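Minor capsid protein (Cafeteriavirus-dependent mavirus, PDB 6G42) probably forms the pentameric penton capsomer of the virophage capsid, through a jelly-roll fold of the kind used by many viral capsid proteins. Local coordinates at residues T41-D46 / T268-F273; S214-P219 / G232-N237; M5-W10 / K47-I52. All coordinates share one frame; numbering follows the deposited sequence.

Contact 1. Residues T41-D46 / T268-F273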
loop_
_atom_site.group_PDB
_atom_site.type_symbol
_atom_site.label_atom_id
_atom_site.label_comp_id
_atom_site.label_asym_id
_atom_site.label_seq_id
_atom_site.Cartn_x
_atom_site.Cartn_y
_atom_site.Cartn_z
ATOM N N THR C 41 -9.281 7.229 -42.389
ATOM C CA THR C 41 -8.081 6.664 -41.770
ATOM C C THR C 41 -7.845 7.255 -40.379
ATOM O O THR C 41 -8.118 8.432 -40.138
ATOM C CB THR C 41 -6.823 6.879 -42.639
ATOM O OG1 THR C 41 -6.734 8.254 -43.028
ATOM C CG2 THR C 41 -6.871 5.998 -43.880
ATOM N N ILE C 42 -7.342 6.420 -39.476
ATOM C CA ILE C 42 -7.169 6.774 -38.065
ATOM C C ILE C 42 -5.963 7.700 -37.849
ATOM O O ILE C 42 -6.065 8.689 -37.118
ATOM C CB ILE C 42 -7.033 5.498 -37.199
ATOM C CG1 ILE C 42 -8.299 4.638 -37.322
ATOM C CG2 ILE C 42 -6.797 5.845 -35.732
ATOM C CD1 ILE C 42 -8.087 3.174 -37.011
ATOM N N LEU C 43 -4.844 7.372 -38.496
ATOM C CA LEU C 43 -3.563 8.081 -38.331
ATOM C C LEU C 43 -3.203 8.970 -39.535
ATOM O O LEU C 43 -3.688 8.755 -40.652
ATOM C CB LEU C 43 -2.446 7.058 -38.107
ATOM C CG LEU C 43 -2.655 6.046 -36.977
ATOM C CD1 LEU C 43 -1.612 4.940 -37.045
ATOM C CD2 LEU C 43 -2.618 6.736 -35.624
ATOM N N ASP C 44 -2.351 9.968 -39.294
ATOM C CA ASP C 44 -1.785 10.796 -40.371
ATOM C C ASP C 44 -0.728 9.991 -41.134
ATOM O O ASP C 44 0.013 9.216 -40.517
ATOM C CB ASP C 44 -1.112 12.066 -39.825
ATOM C CG ASP C 44 -2.084 13.017 -39.144
ATOM O OD1 ASP C 44 -3.195 12.594 -38.758
ATOM O OD2 ASP C 44 -1.721 14.205 -38.983
ATOM N N PRO C 45 -0.650 10.165 -42.470
ATOM C CA PRO C 45 0.415 9.495 -43.228
ATOM C C PRO C 45 1.813 10.111 -43.047
ATOM O O PRO C 45 2.806 9.412 -43.229
ATOM C CB PRO C 45 -0.056 9.614 -44.679
ATOM C CG PRO C 45 -0.927 10.819 -44.699
ATOM C CD PRO C 45 -1.577 10.901 -43.351
ATOM N N ASP C 46 1.885 11.392 -42.684
ATOM C CA ASP C 46 3.173 12.097 -42.545
ATOM C C ASP C 46 3.956 11.819 -41.253
ATOM O O ASP C 46 5.130 12.190 -41.169
ATOM C CB ASP C 46 2.965 13.613 -42.685
ATOM C CG ASP C 46 2.482 14.025 -44.078
ATOM O OD1 ASP C 46 2.656 13.258 -45.052
ATOM O OD2 ASP C 46 1.929 15.138 -44.200
ATOM N N THR C 268 0.762 3.551 -41.634
ATOM C CA THR C 268 -0.154 4.630 -41.239
ATOM C C THR C 268 -1.494 4.647 -41.982
ATOM O O THR C 268 -2.421 5.347 -41.568
ATOM C CB THR C 268 0.505 6.002 -41.479
ATOM O OG1 THR C 268 0.996 6.073 -42.827
ATOM C CG2 THR C 268 1.660 6.219 -40.516
ATOM N N ASN C 269 -1.600 3.885 -43.069
ATOM C CA ASN C 269 -2.741 3.985 -43.999
ATOM C C ASN C 269 -3.985 3.149 -43.644
ATOM O O ASN C 269 -4.980 3.198 -44.369
ATOM C CB ASN C 269 -2.280 3.654 -45.432
ATOM C CG ASN C 269 -2.007 2.166 -45.644
ATOM O OD1 ASN C 269 -1.429 1.501 -44.783
ATOM N ND2 ASN C 269 -2.415 1.643 -46.800
ATOM N N PHE C 270 -3.936 2.403 -42.540
ATOM C CA PHE C 270 -5.018 1.469 -42.190
ATOM C C PHE C 270 -6.300 2.154 -41.719
ATOM O O PHE C 270 -6.301 3.299 -41.264
ATOM C CB PHE C 270 -4.570 0.401 -41.172
ATOM C CG PHE C 270 -4.248 0.938 -39.803
ATOM C CD1 PHE C 270 -2.952 1.316 -39.484
ATOM C CD2 PHE C 270 -5.233 1.044 -38.825
ATOM C CE1 PHE C 270 -2.643 1.808 -38.226
ATOM C CE2 PHE C 270 -4.929 1.538 -37.564
ATOM C CZ PHE C 270 -3.632 1.920 -37.266
ATOM N N ASN C 271 -7.382 1.397 -41.845
ATOM C CA ASN C 271 -8.749 1.866 -41.629
ATOM C C ASN C 271 -9.510 1.071 -40.553
ATOM O O ASN C 271 -10.370 1.615 -39.853
ATOM C CB ASN C 271 -9.469 1.743 -42.971
ATOM C CG ASN C 271 -10.773 2.494 -43.020
ATOM O OD1 ASN C 271 -11.044 3.369 -42.197
ATOM N ND2 ASN C 271 -11.584 2.167 -44.012
ATOM N N ARG C 272 -9.205 -0.218 -40.452
ATOM C CA ARG C 272 -9.836 -1.112 -39.502
ATOM C C ARG C 272 -8.849 -2.170 -39.019
ATOM O O ARG C 272 -7.849 -2.456 -39.684
ATOM C CB ARG C 272 -11.051 -1.786 -40.152
ATOM C CG ARG C 272 -10.736 -2.671 -41.348
ATOM C CD ARG C 272 -11.982 -3.020 -42.147
ATOM N NE ARG C 272 -12.794 -4.060 -41.515
ATOM C CZ ARG C 272 -13.903 -4.585 -42.039
ATOM N NH1 ARG C 272 -14.367 -4.173 -43.221
ATOM N NH2 ARG C 272 -14.563 -5.532 -41.375
ATOM N N PHE C 273 -9.144 -2.738 -37.854
ATOM C CA PHE C 273 -8.371 -3.857 -37.309
ATOM C C PHE C 273 -9.163 -4.606 -36.249
ATOM O O PHE C 273 -10.186 -4.127 -35.765
ATOM C CB PHE C 273 -7.021 -3.386 -36.741
ATOM C CG PHE C 273 -7.136 -2.345 -35.657
ATOM C CD1 PHE C 273 -7.235 -0.995 -35.978
ATOM C CD2 PHE C 273 -7.118 -2.711 -34.314
ATOM C CE1 PHE C 273 -7.331 -0.031 -34.988
ATOM C CE2 PHE C 273 -7.214 -1.751 -33.319
ATOM C CZ PHE C 273 -7.322 -0.409 -33.657
#
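Leu43 overlaps the Phe270 ring through one methyl: its CD1 lies 3.5 Å from CE1 of Phe270 and meets the ring obliquely. Ile42 reaches another corner of the ring, on the same side of the ring plane, with CD1 3.6 Å from CE2 of Phe270. The Phe270 side chain starts out away from 41-46. Its first torsion (chi1 67°) sets CG between the backbone N and the carbonyl carbon, and this brings the ring back against both aliphatic chains. Ile42 CD1 also sits at the edge of the Phe273 ring, near its plane, 3.9 Å from CE1 of Phe273. One methyl thus bridges two phenylalanines.

Toward the other end the contact involves backbone oxygens. Thr41 CG2 lies 3.4 Å from Asn269 O. Thr268 fits against the turn at Asp44 and Pro45, with its CB 3.4 Å from Asp44 O and its OG1 beside Pro45 CA.

The pair joins the loop after strand 33-37 to the loop that leads into strand 272-281, and to Phe273 early in that strand, at one end of the jelly-roll sandwich. Leu43 continues onto Ile9 and Phe303, and Phe273 onto Leu11 and Leu301, all in the facing sheet. Leu217 of a second subunit packs on Ile42.

No hydrogen bond crosses between the segments. Across this contact they meet by packing alone: Ile42, Leu43 and Phe270 are buried, while Thr41 and Pro45 are exposed.

Contact 2. Residues S214-P219 / G232-N237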
loop_
_atom_site.group_PDB
_atom_site.type_symbol
_atom_site.label_atom_id
_atom_site.label_comp_id
_atom_site.label_asym_id
_atom_site.label_seq_id
_atom_site.Cartn_x
_atom_site.Cartn_y
_atom_site.Cartn_z
ATOM N N SER C 214 4.510 -3.824 -34.821
ATOM C CA SER C 214 5.718 -4.632 -34.697
ATOM C C SER C 214 5.443 -5.860 -33.834
ATOM O O SER C 214 4.749 -5.775 -32.823
ATOM C CB SER C 214 6.853 -3.802 -34.102
ATOM O OG SER C 214 8.097 -4.430 -34.332
ATOM N N TYR C 215 5.981 -6.998 -34.254
ATOM C CA TYR C 215 5.781 -8.267 -33.564
ATOM C C TYR C 215 6.790 -8.362 -32.430
ATOM O O TYR C 215 7.852 -7.762 -32.497
ATOM C CB TYR C 215 6.004 -9.447 -34.523
ATOM C CG TYR C 215 4.916 -9.681 -35.571
ATOM C CD1 TYR C 215 4.593 -8.701 -36.523
ATOM C CD2 TYR C 215 4.234 -10.907 -35.640
ATOM C CE1 TYR C 215 3.615 -8.924 -37.486
ATOM C CE2 TYR C 215 3.256 -11.136 -36.601
ATOM C CZ TYR C 215 2.949 -10.142 -37.521
ATOM O OH TYR C 215 1.982 -10.360 -38.476
ATOM N N GLU C 216 6.447 -9.113 -31.389
ATOM C CA GLU C 216 7.406 -9.483 -30.344
ATOM C C GLU C 216 8.115 -10.764 -30.781
ATOM O O GLU C 216 7.536 -11.578 -31.500
ATOM C CB GLU C 216 6.714 -9.703 -28.987
ATOM C CG GLU C 216 5.978 -8.485 -28.417
ATOM C CD GLU C 216 5.708 -8.582 -26.914
ATOM O OE1 GLU C 216 5.719 -9.696 -26.356
ATOM O OE2 GLU C 216 5.474 -7.540 -26.270
ATOM N N LEU C 217 9.359 -10.938 -30.340
ATOM C CA LEU C 217 10.174 -12.105 -30.709
ATOM C C LEU C 217 9.942 -13.229 -29.708
ATOM O O LEU C 217 10.062 -13.004 -28.509
ATOM C CB LEU C 217 11.665 -11.742 -30.754
ATOM C CG LEU C 217 12.076 -10.507 -31.571
ATOM C CD1 LEU C 217 13.594 -10.382 -31.581
ATOM C CD2 LEU C 217 11.538 -10.541 -32.994
ATOM N N LEU C 218 9.633 -14.427 -30.214
ATOM C CA LEU C 218 9.220 -15.585 -29.393
ATOM C C LEU C 218 10.221 -16.749 -29.466
ATOM O O LEU C 218 10.998 -16.828 -30.414
ATOM C CB LEU C 218 7.835 -16.075 -29.841
ATOM C CG LEU C 218 6.608 -15.284 -29.376
ATOM C CD1 LEU C 218 5.365 -15.764 -30.109
ATOM C CD2 LEU C 218 6.400 -15.395 -27.875
ATOM N N PRO C 219 10.186 -17.667 -28.474
ATOM C CA PRO C 219 11.085 -18.825 -28.485
ATOM C C PRO C 219 10.647 -19.919 -29.468
ATOM O O PRO C 219 9.621 -19.783 -30.136
ATOM C CB PRO C 219 11.022 -19.323 -27.037
ATOM C CG PRO C 219 9.655 -18.964 -26.587
ATOM C CD PRO C 219 9.332 -17.661 -27.269
ATOM N N GLY C 232 5.123 -12.961 -32.821
ATOM C CA GLY C 232 3.720 -12.787 -32.446
ATOM C C GLY C 232 3.353 -11.348 -32.127
ATOM O O GLY C 232 4.186 -10.573 -31.656
ATOM N N VAL C 233 2.091 -11.005 -32.381
ATOM C CA VAL C 233 1.546 -9.674 -32.109
ATOM C C VAL C 233 0.909 -9.686 -30.724
ATOM O O VAL C 233 -0.064 -10.403 -30.487
ATOM C CB VAL C 233 0.498 -9.263 -33.160
ATOM C CG1 VAL C 233 -0.089 -7.895 -32.842
ATOM C CG2 VAL C 233 1.125 -9.256 -34.550
ATOM N N PHE C 234 1.493 -8.903 -29.821
ATOM C CA PHE C 234 1.047 -8.775 -28.439
ATOM C C PHE C 234 0.976 -7.273 -28.160
ATOM O O PHE C 234 1.999 -6.593 -28.235
ATOM C CB PHE C 234 2.059 -9.418 -27.479
ATOM C CG PHE C 234 2.096 -10.930 -27.515
ATOM C CD1 PHE C 234 2.524 -11.616 -28.644
ATOM C CD2 PHE C 234 1.763 -11.673 -26.384
ATOM C CE1 PHE C 234 2.578 -13.003 -28.665
ATOM C CE2 PHE C 234 1.816 -13.064 -26.399
ATOM C CZ PHE C 234 2.224 -13.729 -27.540
ATOM N N LEU C 235 -0.215 -6.757 -27.850
ATOM C CA LEU C 235 -0.410 -5.316 -27.577
ATOM C C LEU C 235 -0.278 -4.909 -26.102
ATOM O O LEU C 235 0.102 -3.778 -25.808
ATOM C CB LEU C 235 -1.753 -4.849 -28.132
ATOM C CG LEU C 235 -1.973 -5.085 -29.628
ATOM C CD1 LEU C 235 -3.234 -4.361 -30.074
ATOM C CD2 LEU C 235 -0.791 -4.643 -30.477
ATOM N N THR C 236 -0.623 -5.814 -25.192
ATOM C CA THR C 236 -0.283 -5.664 -23.775
ATOM C C THR C 236 -0.245 -7.039 -23.100
ATOM O O THR C 236 -0.860 -7.989 -23.582
ATOM C CB THR C 236 -1.234 -4.684 -23.027
ATOM O OG1 THR C 236 -0.698 -4.369 -21.731
ATOM C CG2 THR C 236 -2.645 -5.259 -22.874
ATOM N N ASN C 237 0.509 -7.115 -22.004
ATOM C CA ASN C 237 0.648 -8.313 -21.180
ATOM C C ASN C 237 0.216 -7.976 -19.772
ATOM O O ASN C 237 0.962 -7.317 -19.045
ATOM C CB ASN C 237 2.108 -8.739 -21.094
ATOM C CG ASN C 237 2.564 -9.526 -22.288
ATOM O OD1 ASN C 237 2.288 -9.160 -23.430
ATOM N ND2 ASN C 237 3.304 -10.605 -22.035
#
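Val233 stands over the face of the Tyr215 ring. Its CG2 is 3.5 Å from the ring centroid and only 12° off the ring normal, a clear CH-pi contact. With CG1 of Val233 anti to the backbone N (chi1 178°), CG2 lies beside that N and is the branch that meets the ring. The edge of the same ring runs past the backbone N of Gly232.

Glu216 and Phe234 meet differently. The side chains cross at about a right angle, yet the planes of the carboxylate and the ring are nearly parallel, 9° apart. The carboxylate lies mainly against the root of the aromatic, with CD 3.8 Å from Phe234 CB. Leu218 CD1 approaches the far part of this ring obliquely, 4.2 Å from Phe234 CE1.

Between these pairs, Glu216 and Gly232 form an antiparallel hydrogen-bonded pair. Glu216 N donates to Gly232 O at 2.7 Å, and Gly232 N returns a bond to Glu216 O at 3.1 Å. They join the short antiparallel strands 216-217 and 231-232. Backbone bonds of Leu217 continue to a third subunit.

The Glu216 carboxylate finds its polar partners in that same third subunit, where Asn12 bonds OE1 and Lys300 forms a salt bridge to OE2. The contact thus implies a division of labour: backbone bonds and apolar packing join the two segments, while the charged group is directed to the subunit interface.

Contact 3. Residues M5-W10 / K47-I52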
loop_
_atom_site.group_PDB
_atom_site.type_symbol
_atom_site.label_atom_id
_atom_site.label_comp_id
_atom_site.label_asym_id
_atom_site.label_seq_id
_atom_site.Cartn_x
_atom_site.Cartn_y
_atom_site.Cartn_z
ATOM N N MET C 5 4.650 19.894 -32.971
ATOM C CA MET C 5 3.295 19.330 -32.677
ATOM C C MET C 5 3.340 17.801 -32.502
ATOM O O MET C 5 3.208 17.045 -33.470
ATOM C CB MET C 5 2.287 19.740 -33.772
ATOM C CG MET C 5 0.835 19.328 -33.520
ATOM S SD MET C 5 -0.017 20.269 -32.234
ATOM C CE MET C 5 -0.884 21.498 -33.214
ATOM N N LYS C 6 3.546 17.372 -31.257
ATOM C CA LYS C 6 3.366 15.977 -30.841
ATOM C C LYS C 6 1.869 15.682 -30.715
ATOM O O LYS C 6 1.118 16.509 -30.194
ATOM C CB LYS C 6 4.050 15.745 -29.496
ATOM C CG LYS C 6 4.156 14.290 -29.062
ATOM C CD LYS C 6 4.778 14.193 -27.673
ATOM C CE LYS C 6 5.746 13.025 -27.530
ATOM N NZ LYS C 6 5.056 11.712 -27.597
ATOM N N GLN C 7 1.449 14.501 -31.164
ATOM C CA GLN C 7 0.025 14.173 -31.310
ATOM C C GLN C 7 -0.397 13.001 -30.419
ATOM O O GLN C 7 0.281 11.971 -30.376
ATOM C CB GLN C 7 -0.282 13.845 -32.776
ATOM C CG GLN C 7 -1.741 14.036 -33.176
ATOM C CD GLN C 7 -2.004 13.721 -34.642
ATOM O OE1 GLN C 7 -1.283 12.940 -35.261
ATOM N NE2 GLN C 7 -3.054 14.322 -35.203
ATOM N N TYR C 8 -1.524 13.177 -29.726
ATOM C CA TYR C 8 -2.167 12.130 -28.920
ATOM C C TYR C 8 -3.518 11.793 -29.549
ATOM O O TYR C 8 -4.421 12.630 -29.565
ATOM C CB TYR C 8 -2.379 12.597 -27.471
ATOM C CG TYR C 8 -1.100 12.711 -26.669
ATOM C CD1 TYR C 8 -0.265 13.819 -26.804
ATOM C CD2 TYR C 8 -0.719 11.710 -25.781
ATOM C CE1 TYR C 8 0.912 13.923 -26.084
ATOM C CE2 TYR C 8 0.455 11.806 -25.049
ATOM C CZ TYR C 8 1.267 12.912 -25.204
ATOM O OH TYR C 8 2.429 13.003 -24.478
ATOM N N ILE C 9 -3.641 10.576 -30.072
ATOM C CA ILE C 9 -4.890 10.090 -30.660
ATOM C C ILE C 9 -5.379 8.956 -29.762
ATOM O O ILE C 9 -4.658 7.982 -29.540
ATOM C CB ILE C 9 -4.704 9.636 -32.137
ATOM C CG1 ILE C 9 -4.205 10.803 -33.000
ATOM C CG2 ILE C 9 -6.009 9.114 -32.725
ATOM C CD1 ILE C 9 -3.732 10.401 -34.383
ATOM N N TRP C 10 -6.600 9.107 -29.254
ATOM C CA TRP C 10 -7.204 8.183 -28.294
ATOM C C TRP C 10 -8.345 7.435 -28.951
ATOM O O TRP C 10 -9.171 8.048 -29.626
ATOM C CB TRP C 10 -7.782 8.945 -27.100
ATOM C CG TRP C 10 -6.776 9.697 -26.291
ATOM C CD1 TRP C 10 -6.478 11.025 -26.389
ATOM C CD2 TRP C 10 -5.944 9.175 -25.258
ATOM N NE1 TRP C 10 -5.509 11.362 -25.483
ATOM C CE2 TRP C 10 -5.164 10.246 -24.770
ATOM C CE3 TRP C 10 -5.774 7.901 -24.697
ATOM C CZ2 TRP C 10 -4.226 10.088 -23.741
ATOM C CZ3 TRP C 10 -4.844 7.738 -23.667
ATOM C CH2 TRP C 10 -4.078 8.832 -23.204
ATOM N N LYS C 47 3.324 11.178 -40.263
ATOM C CA LYS C 47 3.943 10.931 -38.944
ATOM C C LYS C 47 4.190 9.445 -38.664
ATOM O O LYS C 47 3.623 8.573 -39.324
ATOM C CB LYS C 47 3.064 11.506 -37.832
ATOM C CG LYS C 47 2.835 13.008 -37.913
ATOM C CD LYS C 47 1.714 13.438 -36.979
ATOM C CE LYS C 47 1.364 14.914 -37.105
ATOM N NZ LYS C 47 1.950 15.728 -36.005
ATOM N N ASN C 48 5.051 9.186 -37.680
ATOM C CA ASN C 48 5.266 7.845 -37.118
ATOM C C ASN C 48 4.646 7.760 -35.728
ATOM O O ASN C 48 4.701 8.727 -34.965
ATOM C CB ASN C 48 6.760 7.535 -37.011
ATOM C CG ASN C 48 7.409 7.291 -38.360
ATOM O OD1 ASN C 48 6.779 6.781 -39.289
ATOM N ND2 ASN C 48 8.683 7.640 -38.467
ATOM N N TYR C 49 4.093 6.595 -35.395
ATOM C CA TYR C 49 3.341 6.406 -34.149
ATOM C C TYR C 49 3.790 5.216 -33.311
ATOM O O TYR C 49 4.257 4.203 -33.833
ATOM C CB TYR C 49 1.861 6.226 -34.456
ATOM C CG TYR C 49 1.209 7.439 -35.060
ATOM C CD1 TYR C 49 1.291 7.686 -36.428
ATOM C CD2 TYR C 49 0.500 8.341 -34.270
ATOM C CE1 TYR C 49 0.685 8.800 -36.994
ATOM C CE2 TYR C 49 -0.112 9.458 -34.825
ATOM C CZ TYR C 49 -0.018 9.681 -36.189
ATOM O OH TYR C 49 -0.622 10.779 -36.748
ATOM N N LEU C 50 3.628 5.369 -32.000
ATOM C CA LEU C 50 3.720 4.276 -31.043
ATOM C C LEU C 50 2.311 3.946 -30.576
ATOM O O LEU C 50 1.465 4.827 -30.524
ATOM C CB LEU C 50 4.568 4.693 -29.844
ATOM C CG LEU C 50 6.007 5.122 -30.123
ATOM C CD1 LEU C 50 6.630 5.670 -28.849
ATOM C CD2 LEU C 50 6.835 3.963 -30.665
ATOM N N LEU C 51 2.076 2.681 -30.248
ATOM C CA LEU C 51 0.815 2.218 -29.668
ATOM C C LEU C 51 1.034 1.744 -28.230
ATOM O O LEU C 51 1.931 0.931 -27.966
ATOM C CB LEU C 51 0.244 1.059 -30.482
ATOM C CG LEU C 51 -0.922 0.268 -29.873
ATOM C CD1 LEU C 51 -2.170 1.129 -29.754
ATOM C CD2 LEU C 51 -1.205 -0.949 -30.724
ATOM N N ILE C 52 0.185 2.226 -27.324
ATOM C CA ILE C 52 0.142 1.744 -25.938
ATOM C C ILE C 52 -1.307 1.568 -25.484
ATOM O O ILE C 52 -2.165 2.414 -25.767
ATOM C CB ILE C 52 0.928 2.666 -24.970
ATOM C CG1 ILE C 52 0.917 2.106 -23.547
ATOM C CG2 ILE C 52 0.384 4.090 -24.959
ATOM C CD1 ILE C 52 2.044 2.654 -22.694
#
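Gln7, just before strand 8-15, reaches Tyr49 on strand 49-62 of the same jelly-roll sheet. These strands are not neighbours. Strand 296-305 runs between them, so the closest CA atoms, those of Gln7 and Tyr49, are still 8.9 Å apart. Only side chains bridge this distance, apart from the backbone oxygen of Met5.

Gln7 is stretched out. Its CG is roughly anti to the backbone N (chi1 -157°) and the chain stays extended beyond it, which carries the amide across to the tyrosine. Tyr49 holds its CG beside its own backbone N, and the ring leans so that its hydroxyl end comes toward Gln7. The phenol OH donates a hydrogen bond to Gln7 OE1 at 2.7 Å. The donor stands somewhat out of the carbonyl plane, with a C=O...donor angle of 158°, and the amide is turned 31° against the ring. The hydroxyl probably also accepts a bond from Asp44 N, and the two would help fix its rotation.

Ile9 crosses Tyr49 at about a right angle. Its CD1 meets the ring obliquely, 3.8 Å from CE2 of Tyr49. From the other end, Lys47 is extended up to a bend at its last torsion and passes Gln7 crosswise, with CD 3.5 Å from Gln7 OE1.

Beyond this group, Asn264 of a second subunit bonds the backbone of Lys6 and Tyr8, so strand 8-15 lies at a subunit interface. Past the bend, the Lys47 amine ends 3.1 Å from Met5 O, but the angle is too poor for a hydrogen bond.

In the fold
Contacts 1 and 3 adjoin at one end of the jelly-roll, with centres 11 Å apart. Thr268 CG2 of contact 1 lies 3.3 Å from Lys47 O of contact 3, and Leu43 CB packs 3.8 Å from Tyr49 CE1. Along the chain the segments of these two contacts alternate. Contact 2 is farther away, its centre about 21 Å from that of contact 1 and 20 Å from that of contact 3. It meets contact 3 where Leu235 CD2 touches Leu51 CD2 at 3.7 Å, but stays about 6 Å from contact 1 at the nearest atoms. Each of the three contacts also borders a neighbouring subunit.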